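Nicotinate phosphoribosyltransferase (Vibrio cholerae, PDB 4HL7) probably catalyses the ATP-dependent synthesis of nicotinate D-ribonucleotide from nicotinate and phosphoribosyl diphosphate, a step of NAD biosynthesis. Local coordinates at residues N25-I30 / S124-I129; H238-N243 / Q381-A386; A251-L256 / R282-A287. One frame throughout, in Å; residues are numbered along the deposited sequence.

Contact 1: N25-I30 / S124-I129; sequences NMMQAI and SWRDTI
Ile30 drives its CD1 methyl onto the face of the Trp125 indole, a CH-pi contact in which the carbon stands 3.4 Å from the centroid of the five-membered ring and only 7° off the ring normal. The two side chains cross at about a right angle. With CG1 anti to the carbonyl carbon (chi1 -69°), that branch carries CD1 out over the five-membered ring, and CG2 is left against the backbone N of Arg126, 3.5 Å away, and the base of the indole. The same CD1 also presses on Ile129 CD1 at 3.4 Å, closer than methyl groups usually sit. Met26, present as selenomethionine, adds its CG at 3.7 Å from Ile129 CD1. The indole N-H has its partner outside the two segments: Trp125 NE1 bonds to Glu233 of helix 232-241, which helps set the ring's rotation.

The elements joined belong to the N-terminal domain of the NAPRTase family. The short helix 125-128 follows strand 116-122 of the antiparallel sheet and is N-capped by Ser124, whose OG accepts from Asp127 N at 3.0 Å, and it leans its buried side on helix 21-33.

Toward the partly exposed side the fit is looser. Selenomethionine Met27 reaches out fully extended and lays CE over one face of the Arg126 guanidinium, 3.7 Å above its plane. That guanidinium is oriented from its rim: NH1 forms a long salt bridge of 3.3 Å to Asp127 OD2, which lies near the guanidinium plane, and NE bonds to His31.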
loop_
_atom_site.group_PDB
_atom_site.type_symbol
_atom_site.label_atom_id
_atom_site.label_comp_id
_atom_site.label_asym_id
_atom_site.label_seq_id
_atom_site.Cartn_x
_atom_site.Cartn_y
_atom_site.Cartn_z
ATOM N N ASN A 25 -6.887 4.524 9.066
ATOM C CA ASN A 25 -8.261 4.143 8.952
ATOM C C ASN A 25 -8.499 2.698 9.425
ATOM O O ASN A 25 -9.417 2.448 10.234
ATOM C CB ASN A 25 -8.741 4.374 7.519
ATOM C CG ASN A 25 -8.625 5.813 7.103
ATOM O OD1 ASN A 25 -8.402 6.735 7.945
ATOM N ND2 ASN A 25 -8.729 6.046 5.768
HETATM N N MSE A 26 -7.657 1.755 8.977
HETATM C CA MSE A 26 -7.766 0.385 9.388
HETATM C C MSE A 26 -7.464 0.292 10.873
HETATM O O MSE A 26 -8.073 -0.510 11.571
HETATM C CB MSE A 26 -6.788 -0.453 8.554
HETATM C CG MSE A 26 -7.069 -1.903 8.655
HETATM SE SE MSE A 26 -5.941 -2.660 7.192
HETATM C CE MSE A 26 -5.984 -1.815 5.798
HETATM N N MSE A 27 -6.597 1.153 11.395
HETATM C CA MSE A 27 -6.386 1.124 12.863
HETATM C C MSE A 27 -7.669 1.397 13.623
HETATM O O MSE A 27 -7.923 0.818 14.700
HETATM C CB MSE A 27 -5.321 2.180 13.212
HETATM C CG MSE A 27 -4.952 2.063 14.713
HETATM SE SE MSE A 27 -3.612 3.489 15.023
HETATM C CE MSE A 27 -3.264 3.388 16.948
ATOM N N GLN A 28 -8.495 2.308 13.118
ATOM C CA GLN A 28 -9.821 2.492 13.735
ATOM C C GLN A 28 -10.653 1.246 13.720
ATOM O O GLN A 28 -11.334 0.920 14.747
ATOM C CB GLN A 28 -10.634 3.677 13.170
ATOM C CG GLN A 28 -12.108 3.550 13.634
ATOM C CD GLN A 28 -12.881 4.792 13.446
ATOM O OE1 GLN A 28 -12.520 5.848 13.986
ATOM N NE2 GLN A 28 -13.934 4.714 12.643
ATOM N N ALA A 29 -10.667 0.517 12.596
ATOM C CA ALA A 29 -11.537 -0.662 12.521
ATOM C C ALA A 29 -11.032 -1.755 13.453
ATOM O O ALA A 29 -11.788 -2.462 14.127
ATOM C CB ALA A 29 -11.619 -1.204 11.079
ATOM N N ILE A 30 -9.722 -1.840 13.555
ATOM C CA ILE A 30 -9.060 -2.865 14.440
ATOM C C ILE A 30 -9.305 -2.440 15.908
ATOM O O ILE A 30 -9.607 -3.297 16.789
ATOM C CB ILE A 30 -7.539 -2.937 14.149
ATOM C CG1 ILE A 30 -7.340 -3.540 12.747
ATOM C CG2 ILE A 30 -6.788 -3.827 15.192
ATOM C CD1 ILE A 30 -5.968 -3.187 12.164
ATOM N N SER A 124 0.220 -6.040 19.380
ATOM C CA SER A 124 -1.190 -5.954 18.990
ATOM C C SER A 124 -1.301 -5.413 17.582
ATOM O O SER A 124 -0.497 -4.593 17.126
ATOM C CB SER A 124 -2.027 -5.088 19.947
ATOM O OG SER A 124 -1.744 -3.727 19.824
ATOM N N TRP A 125 -2.323 -5.835 16.894
ATOM C CA TRP A 125 -2.601 -5.330 15.552
ATOM C C TRP A 125 -2.835 -3.839 15.593
ATOM O O TRP A 125 -2.260 -3.096 14.783
ATOM C CB TRP A 125 -3.812 -6.107 15.019
ATOM C CG TRP A 125 -3.985 -6.055 13.541
ATOM C CD1 TRP A 125 -3.106 -5.558 12.557
ATOM C CD2 TRP A 125 -5.120 -6.606 12.809
ATOM N NE1 TRP A 125 -3.660 -5.766 11.273
ATOM C CE2 TRP A 125 -4.847 -6.396 11.380
ATOM C CE3 TRP A 125 -6.294 -7.239 13.189
ATOM C CZ2 TRP A 125 -5.758 -6.786 10.397
ATOM C CZ3 TRP A 125 -7.199 -7.665 12.171
ATOM C CH2 TRP A 125 -6.933 -7.427 10.825
ATOM N N ARG A 126 -3.601 -3.348 16.597
ATOM C CA ARG A 126 -3.842 -1.900 16.678
ATOM C C ARG A 126 -2.520 -1.094 16.902
ATOM O O ARG A 126 -2.346 -0.048 16.353
ATOM C CB ARG A 126 -4.801 -1.601 17.810
ATOM C CG ARG A 126 -5.209 -0.114 17.935
ATOM C CD ARG A 126 -5.531 0.190 19.408
ATOM N NE ARG A 126 -6.073 1.538 19.572
ATOM C CZ ARG A 126 -5.400 2.591 20.000
ATOM N NH1 ARG A 126 -4.138 2.494 20.416
ATOM N NH2 ARG A 126 -6.034 3.745 20.059
ATOM N N ASP A 127 -1.621 -1.608 17.697
ATOM C CA ASP A 127 -0.425 -0.879 18.060
ATOM C C ASP A 127 0.739 -0.997 17.073
ATOM O O ASP A 127 1.715 -0.197 17.149
ATOM C CB ASP A 127 -0.027 -1.241 19.438
ATOM C CG ASP A 127 -1.123 -0.788 20.470
ATOM O OD1 ASP A 127 -1.035 -1.209 21.570
ATOM O OD2 ASP A 127 -2.071 -0.055 20.087
ATOM N N THR A 128 0.610 -1.933 16.145
ATOM C CA THR A 128 1.719 -2.195 15.172
ATOM C C THR A 128 1.334 -1.849 13.736
ATOM O O THR A 128 2.221 -1.801 12.870
ATOM C CB THR A 128 2.275 -3.623 15.229
ATOM O OG1 THR A 128 1.268 -4.584 14.901
ATOM C CG2 THR A 128 2.914 -3.946 16.630
ATOM N N ILE A 129 0.034 -1.662 13.488
ATOM C CA ILE A 129 -0.410 -1.474 12.093
ATOM C C ILE A 129 0.228 -0.227 11.433
ATOM O O ILE A 129 0.483 -0.215 10.240
ATOM C CB ILE A 129 -1.952 -1.482 11.929
ATOM C CG1 ILE A 129 -2.307 -1.364 10.419
ATOM C CG2 ILE A 129 -2.582 -0.343 12.675
ATOM C CD1 ILE A 129 -3.650 -1.868 10.063
#

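Contact 2: H238-N243 / Q381-A386; sequences HQALVN and QGRPVA
The last turn of helix 232-241 is fastened here to a beta hairpin at the edge of the antiparallel sheet, where strand 372-380 turns through Gln381 and Gly382 into the short outermost strand 383-384 and the chain runs on to Ala386. Three direct hydrogen bonds and one water join the two, and two of the bonds involve the single side-chain amide of Gln239. Its chain extended beyond CG, Gln239 brings this carboxamide alongside the backbone of Ala386 and pairs with both of that residue's polar groups: OE1 accepts from Ala386 N at 2.7 Å, and NE2 donates to Ala386 O at 2.9 Å. The second bond lies in the carbonyl plane of Ala386 and near the amide plane of Gln239, whereas the first arrives with the donor tilted 19° from the Gln239 carbonyl plane. This two-point grip fixes the rotation of a buried amide and gives its oxygen and one N-H a partner each, with Phe402 and Leu406 of helix 400-409 packing beside it.

One residue further on, Ala240 CB faces Val385 CG1 at 4.0 Å and the aliphatic part of Arg383. A water also bridges the two backbones, donating to Gln239 O and to Pro384 O. Nearer the surface, Leu241 CD2 touches Gln381 CG at 3.9 Å, the two side chains crossing at about a right angle. Arg383 departs from a fully extended chain at chi2 (143°); its guanidinium lies beside the helix end with Gln381 CB over one face, and NH1 donates to Ala240 O at 2.8 Å, 15° out of the guanidinium plane.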
loop_
_atom_site.group_PDB
_atom_site.type_symbol
_atom_site.label_atom_id
_atom_site.label_comp_id
_atom_site.label_asym_id
_atom_site.label_seq_id
_atom_site.Cartn_x
_atom_site.Cartn_y
_atom_site.Cartn_z
ATOM N N HIS A 238 -8.475 -11.791 8.740
ATOM C CA HIS A 238 -9.727 -12.562 8.951
ATOM C C HIS A 238 -9.616 -14.041 8.764
ATOM O O HIS A 238 -10.461 -14.795 9.249
ATOM C CB HIS A 238 -10.906 -11.953 8.163
ATOM C CG HIS A 238 -11.471 -10.717 8.840
ATOM N ND1 HIS A 238 -10.879 -9.510 8.731
ATOM C CD2 HIS A 238 -12.494 -10.565 9.784
ATOM C CE1 HIS A 238 -11.548 -8.599 9.498
ATOM N NE2 HIS A 238 -12.539 -9.245 10.139
ATOM N N GLN A 239 -8.570 -14.503 8.082
ATOM C CA GLN A 239 -8.299 -15.970 7.972
ATOM C C GLN A 239 -7.977 -16.627 9.300
ATOM O O GLN A 239 -8.045 -17.853 9.448
ATOM C CB GLN A 239 -7.140 -16.251 6.966
ATOM C CG GLN A 239 -7.485 -15.805 5.553
ATOM C CD GLN A 239 -6.238 -15.746 4.673
ATOM O OE1 GLN A 239 -5.205 -16.267 5.053
ATOM N NE2 GLN A 239 -6.331 -15.088 3.503
ATOM N N ALA A 240 -7.544 -15.818 10.235
ATOM C CA ALA A 240 -7.277 -16.266 11.593
ATOM C C ALA A 240 -8.477 -16.033 12.539
ATOM O O ALA A 240 -8.633 -16.772 13.541
ATOM C CB ALA A 240 -6.041 -15.547 12.159
ATOM N N LEU A 241 -9.296 -15.037 12.244
ATOM C CA LEU A 241 -10.307 -14.580 13.192
ATOM C C LEU A 241 -11.682 -15.266 12.991
ATOM O O LEU A 241 -12.475 -15.372 13.988
ATOM C CB LEU A 241 -10.503 -13.043 13.040
ATOM C CG LEU A 241 -9.215 -12.238 13.267
ATOM C CD1 LEU A 241 -9.508 -10.771 12.998
ATOM C CD2 LEU A 241 -8.847 -12.419 14.708
ATOM N N VAL A 242 -11.969 -15.721 11.767
ATOM C CA VAL A 242 -13.208 -16.507 11.513
ATOM C C VAL A 242 -12.820 -17.754 10.744
ATOM O O VAL A 242 -11.658 -17.985 10.511
ATOM C CB VAL A 242 -14.252 -15.664 10.696
ATOM C CG1 VAL A 242 -14.634 -14.428 11.558
ATOM C CG2 VAL A 242 -13.701 -15.142 9.318
ATOM N N ASN A 243 -13.805 -18.537 10.258
ATOM C CA ASN A 243 -13.404 -19.652 9.467
ATOM C C ASN A 243 -12.783 -19.173 8.165
ATOM O O ASN A 243 -13.185 -18.156 7.630
ATOM C CB ASN A 243 -14.592 -20.606 9.157
ATOM C CG ASN A 243 -14.102 -21.887 8.513
ATOM O OD1 ASN A 243 -14.111 -22.011 7.259
ATOM N ND2 ASN A 243 -13.548 -22.804 9.356
ATOM N N GLN A 381 -3.173 -13.668 15.635
ATOM C CA GLN A 381 -3.546 -14.524 16.784
ATOM C C GLN A 381 -2.744 -15.791 16.812
ATOM O O GLN A 381 -3.255 -16.856 17.179
ATOM C CB GLN A 381 -5.061 -14.862 16.766
ATOM C CG GLN A 381 -5.964 -13.700 17.049
ATOM C CD GLN A 381 -5.741 -13.108 18.417
ATOM O OE1 GLN A 381 -4.704 -12.502 18.670
ATOM N NE2 GLN A 381 -6.690 -13.326 19.333
ATOM N N GLY A 382 -1.464 -15.682 16.440
ATOM C CA GLY A 382 -0.553 -16.829 16.455
ATOM C C GLY A 382 -0.817 -17.872 15.379
ATOM O O GLY A 382 -0.314 -18.995 15.473
ATOM N N ARG A 383 -1.652 -17.522 14.410
ATOM C CA ARG A 383 -2.053 -18.445 13.321
ATOM C C ARG A 383 -1.534 -17.907 11.995
ATOM O O ARG A 383 -1.511 -16.683 11.802
ATOM C CB ARG A 383 -3.602 -18.541 13.251
ATOM C CG ARG A 383 -4.249 -19.002 14.585
ATOM C CD ARG A 383 -5.593 -18.312 14.879
ATOM N NE ARG A 383 -5.926 -18.457 16.301
ATOM C CZ ARG A 383 -7.148 -18.275 16.795
ATOM N NH1 ARG A 383 -8.145 -17.963 15.990
ATOM N NH2 ARG A 383 -7.366 -18.416 18.105
ATOM N N PRO A 384 -1.180 -18.802 11.061
ATOM C CA PRO A 384 -0.730 -18.292 9.755
ATOM C C PRO A 384 -1.858 -17.626 8.978
ATOM O O PRO A 384 -3.049 -18.006 9.139
ATOM C CB PRO A 384 -0.307 -19.565 8.951
ATOM C CG PRO A 384 -0.501 -20.721 9.867
ATOM C CD PRO A 384 -1.292 -20.269 11.096
ATOM N N VAL A 385 -1.505 -16.724 8.073
ATOM C CA VAL A 385 -2.484 -16.135 7.135
ATOM C C VAL A 385 -1.759 -16.033 5.784
ATOM O O VAL A 385 -0.534 -16.152 5.725
ATOM C CB VAL A 385 -2.985 -14.739 7.593
ATOM C CG1 VAL A 385 -3.691 -14.832 8.957
ATOM C CG2 VAL A 385 -1.813 -13.725 7.606
ATOM N N ALA A 386 -2.504 -15.901 4.706
ATOM C CA ALA A 386 -1.854 -15.975 3.367
ATOM C C ALA A 386 -2.497 -15.078 2.350
ATOM O O ALA A 386 -3.657 -14.749 2.455
ATOM C CB ALA A 386 -1.857 -17.382 2.839
HETATM O O HOH W 1 -5.372 -18.706 10.458
#

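Contact 3: A251-L256 / R282-A287; sequences ALERWL and RHLANA
Leu284 lies across helix 247-258, its two methyls spread over the side chains of Leu252, Glu253 and Leu256. The contact joins two helices that flank the parallel sheet of the TIM-barrel-like part of the enzyme, helix 247-258 preceding strand 265-267 and helix 282-287 preceding strand 290-293. Their segment axes come no nearer than 10.8 Å and cross at 46°, a separation at which apolar side-chain ends, not backbones, carry the contact. Leu284 has CG anti to the carbonyl carbon (chi1 -74°), which turns its fork toward the neighbouring helix. One prong, CD1, sits 4.1 Å from Leu252 CB on the more buried side. The other, CD2, is shared: it meets Glu253 CG at 4.0 Å, so that the methylene part of the glutamate serves as an apolar surface, and it also touches Leu256. Tyr288, just beyond the second helix, adds a polar tie by bonding through its hydroxyl to Leu252 O. On the more exposed side one methyl, Leu256 CD1, makes the two closest contacts of the pair, reaching both Leu284 CD2 and Ala287 CB at 3.7 Å each.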
loop_
_atom_site.group_PDB
_atom_site.type_symbol
_atom_site.label_atom_id
_atom_site.label_comp_id
_atom_site.label_asym_id
_atom_site.label_seq_id
_atom_site.Cartn_x
_atom_site.Cartn_y
_atom_site.Cartn_z
ATOM N N ALA A 251 -14.664 -9.893 6.279
ATOM C CA ALA A 251 -13.816 -8.695 6.245
ATOM C C ALA A 251 -14.530 -7.611 5.421
ATOM O O ALA A 251 -14.539 -6.413 5.800
ATOM C CB ALA A 251 -12.459 -9.026 5.630
ATOM N N LEU A 252 -15.155 -8.011 4.280
ATOM C CA LEU A 252 -15.955 -6.985 3.530
ATOM C C LEU A 252 -17.098 -6.371 4.373
ATOM O O LEU A 252 -17.280 -5.142 4.384
ATOM C CB LEU A 252 -16.528 -7.541 2.197
ATOM C CG LEU A 252 -15.493 -7.986 1.112
ATOM C CD1 LEU A 252 -16.165 -8.888 0.118
ATOM C CD2 LEU A 252 -14.985 -6.691 0.433
ATOM N N GLU A 253 -17.866 -7.206 5.057
ATOM C CA GLU A 253 -18.957 -6.731 5.867
ATOM C C GLU A 253 -18.479 -5.843 7.004
ATOM O O GLU A 253 -19.092 -4.824 7.307
ATOM C CB GLU A 253 -19.738 -7.964 6.411
ATOM C CG GLU A 253 -20.401 -8.697 5.242
ATOM C CD GLU A 253 -21.063 -9.971 5.710
ATOM O OE1 GLU A 253 -20.573 -10.538 6.679
ATOM O OE2 GLU A 253 -22.049 -10.387 5.098
ATOM N N ARG A 254 -17.402 -6.236 7.665
ATOM C CA ARG A 254 -16.984 -5.540 8.876
ATOM C C ARG A 254 -16.346 -4.192 8.554
ATOM O O ARG A 254 -16.355 -3.308 9.385
ATOM C CB ARG A 254 -16.007 -6.388 9.665
ATOM C CG ARG A 254 -16.786 -7.500 10.374
ATOM C CD ARG A 254 -16.203 -7.868 11.714
ATOM N NE ARG A 254 -17.280 -8.086 12.696
ATOM C CZ ARG A 254 -17.072 -8.353 13.975
ATOM N NH1 ARG A 254 -15.825 -8.479 14.421
ATOM N NH2 ARG A 254 -18.109 -8.533 14.807
ATOM N N TRP A 255 -15.792 -4.020 7.356
ATOM C CA TRP A 255 -15.318 -2.675 6.986
ATOM C C TRP A 255 -16.488 -1.686 7.024
ATOM O O TRP A 255 -16.377 -0.567 7.495
ATOM C CB TRP A 255 -14.680 -2.678 5.578
ATOM C CG TRP A 255 -14.045 -1.354 5.235
ATOM C CD1 TRP A 255 -14.555 -0.295 4.469
ATOM C CD2 TRP A 255 -12.785 -0.859 5.770
ATOM N NE1 TRP A 255 -13.640 0.785 4.468
ATOM C CE2 TRP A 255 -12.552 0.457 5.192
ATOM C CE3 TRP A 255 -11.832 -1.393 6.620
ATOM C CZ2 TRP A 255 -11.411 1.208 5.495
ATOM C CZ3 TRP A 255 -10.676 -0.634 6.886
ATOM C CH2 TRP A 255 -10.483 0.620 6.323
ATOM N N LEU A 256 -17.626 -2.112 6.477
ATOM C CA LEU A 256 -18.840 -1.284 6.441
ATOM C C LEU A 256 -19.411 -0.981 7.849
ATOM O O LEU A 256 -19.942 0.083 8.078
ATOM C CB LEU A 256 -19.906 -1.982 5.612
ATOM C CG LEU A 256 -19.478 -2.157 4.121
ATOM C CD1 LEU A 256 -20.601 -2.901 3.356
ATOM C CD2 LEU A 256 -19.002 -0.887 3.346
ATOM N N ARG A 282 -24.803 -8.731 -3.957
ATOM C CA ARG A 282 -25.423 -7.534 -4.458
ATOM C C ARG A 282 -25.404 -6.437 -3.370
ATOM O O ARG A 282 -25.120 -5.248 -3.663
ATOM C CB ARG A 282 -26.880 -7.850 -4.934
ATOM C CG ARG A 282 -27.506 -6.666 -5.676
ATOM C CD ARG A 282 -28.855 -6.970 -6.368
ATOM N NE ARG A 282 -29.866 -6.906 -5.354
ATOM C CZ ARG A 282 -30.406 -5.745 -4.953
ATOM N NH1 ARG A 282 -31.304 -5.743 -3.968
ATOM N NH2 ARG A 282 -29.998 -4.604 -5.538
ATOM N N HIS A 283 -25.619 -6.839 -2.114
ATOM C CA HIS A 283 -25.653 -5.848 -1.025
ATOM C C HIS A 283 -24.265 -5.232 -0.827
ATOM O O HIS A 283 -24.150 -4.002 -0.765
ATOM C CB HIS A 283 -26.301 -6.425 0.228
ATOM C CG HIS A 283 -27.797 -6.823 0.040
ATOM N ND1 HIS A 283 -28.341 -7.902 0.651
ATOM C CD2 HIS A 283 -28.782 -6.320 -0.797
ATOM C CE1 HIS A 283 -29.635 -7.996 0.327
ATOM N NE2 HIS A 283 -29.910 -7.037 -0.583
ATOM N N LEU A 284 -23.202 -6.037 -0.927
ATOM C CA LEU A 284 -21.841 -5.545 -0.755
ATOM C C LEU A 284 -21.424 -4.725 -1.950
ATOM O O LEU A 284 -20.765 -3.697 -1.818
ATOM C CB LEU A 284 -20.862 -6.703 -0.547
ATOM C CG LEU A 284 -21.008 -7.313 0.865
ATOM C CD1 LEU A 284 -20.233 -8.625 0.951
ATOM C CD2 LEU A 284 -20.641 -6.358 1.996
ATOM N N ALA A 285 -21.781 -5.193 -3.132
ATOM C CA ALA A 285 -21.393 -4.459 -4.410
ATOM C C ALA A 285 -22.055 -3.094 -4.523
ATOM O O ALA A 285 -21.479 -2.175 -5.118
ATOM C CB ALA A 285 -21.703 -5.309 -5.646
ATOM N N ASN A 286 -23.257 -2.943 -3.967
ATOM C CA ASN A 286 -23.904 -1.646 -3.924
ATOM C C ASN A 286 -23.334 -0.753 -2.838
ATOM O O ASN A 286 -23.121 0.414 -3.053
ATOM C CB ASN A 286 -25.403 -1.812 -3.715
ATOM C CG ASN A 286 -26.142 -1.992 -5.057
ATOM O OD1 ASN A 286 -25.996 -1.186 -5.943
ATOM N ND2 ASN A 286 -26.915 -3.066 -5.190
ATOM N N ALA A 287 -22.998 -1.334 -1.707
ATOM C CA ALA A 287 -22.483 -0.494 -0.636
ATOM C C ALA A 287 -21.044 -0.016 -0.924
ATOM O O ALA A 287 -20.698 1.114 -0.609
ATOM C CB ALA A 287 -22.501 -1.279 0.678
#

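How the contacts relate
Along the chain contact 1 closes first, and contact 3 is nested within the loop that contact 2 closes. Contact 1 belongs to the N-terminal domain, the other two to the TIM-barrel-like part of the enzyme. The centres of contacts 1 and 2 lie about 16 Å apart, and each is about 20 Å from that of contact 3. Trp125 meets Leu241, Met26 packs on Trp255, and His238 lies against Ala251, so the consecutive helices 232-241 and 247-258 connect all three. The contacts thus touch one another across the two parts: helix 21-33 and the end of the antiparallel sheet pack on helices 232-241 and 247-258 of the barrel-like part.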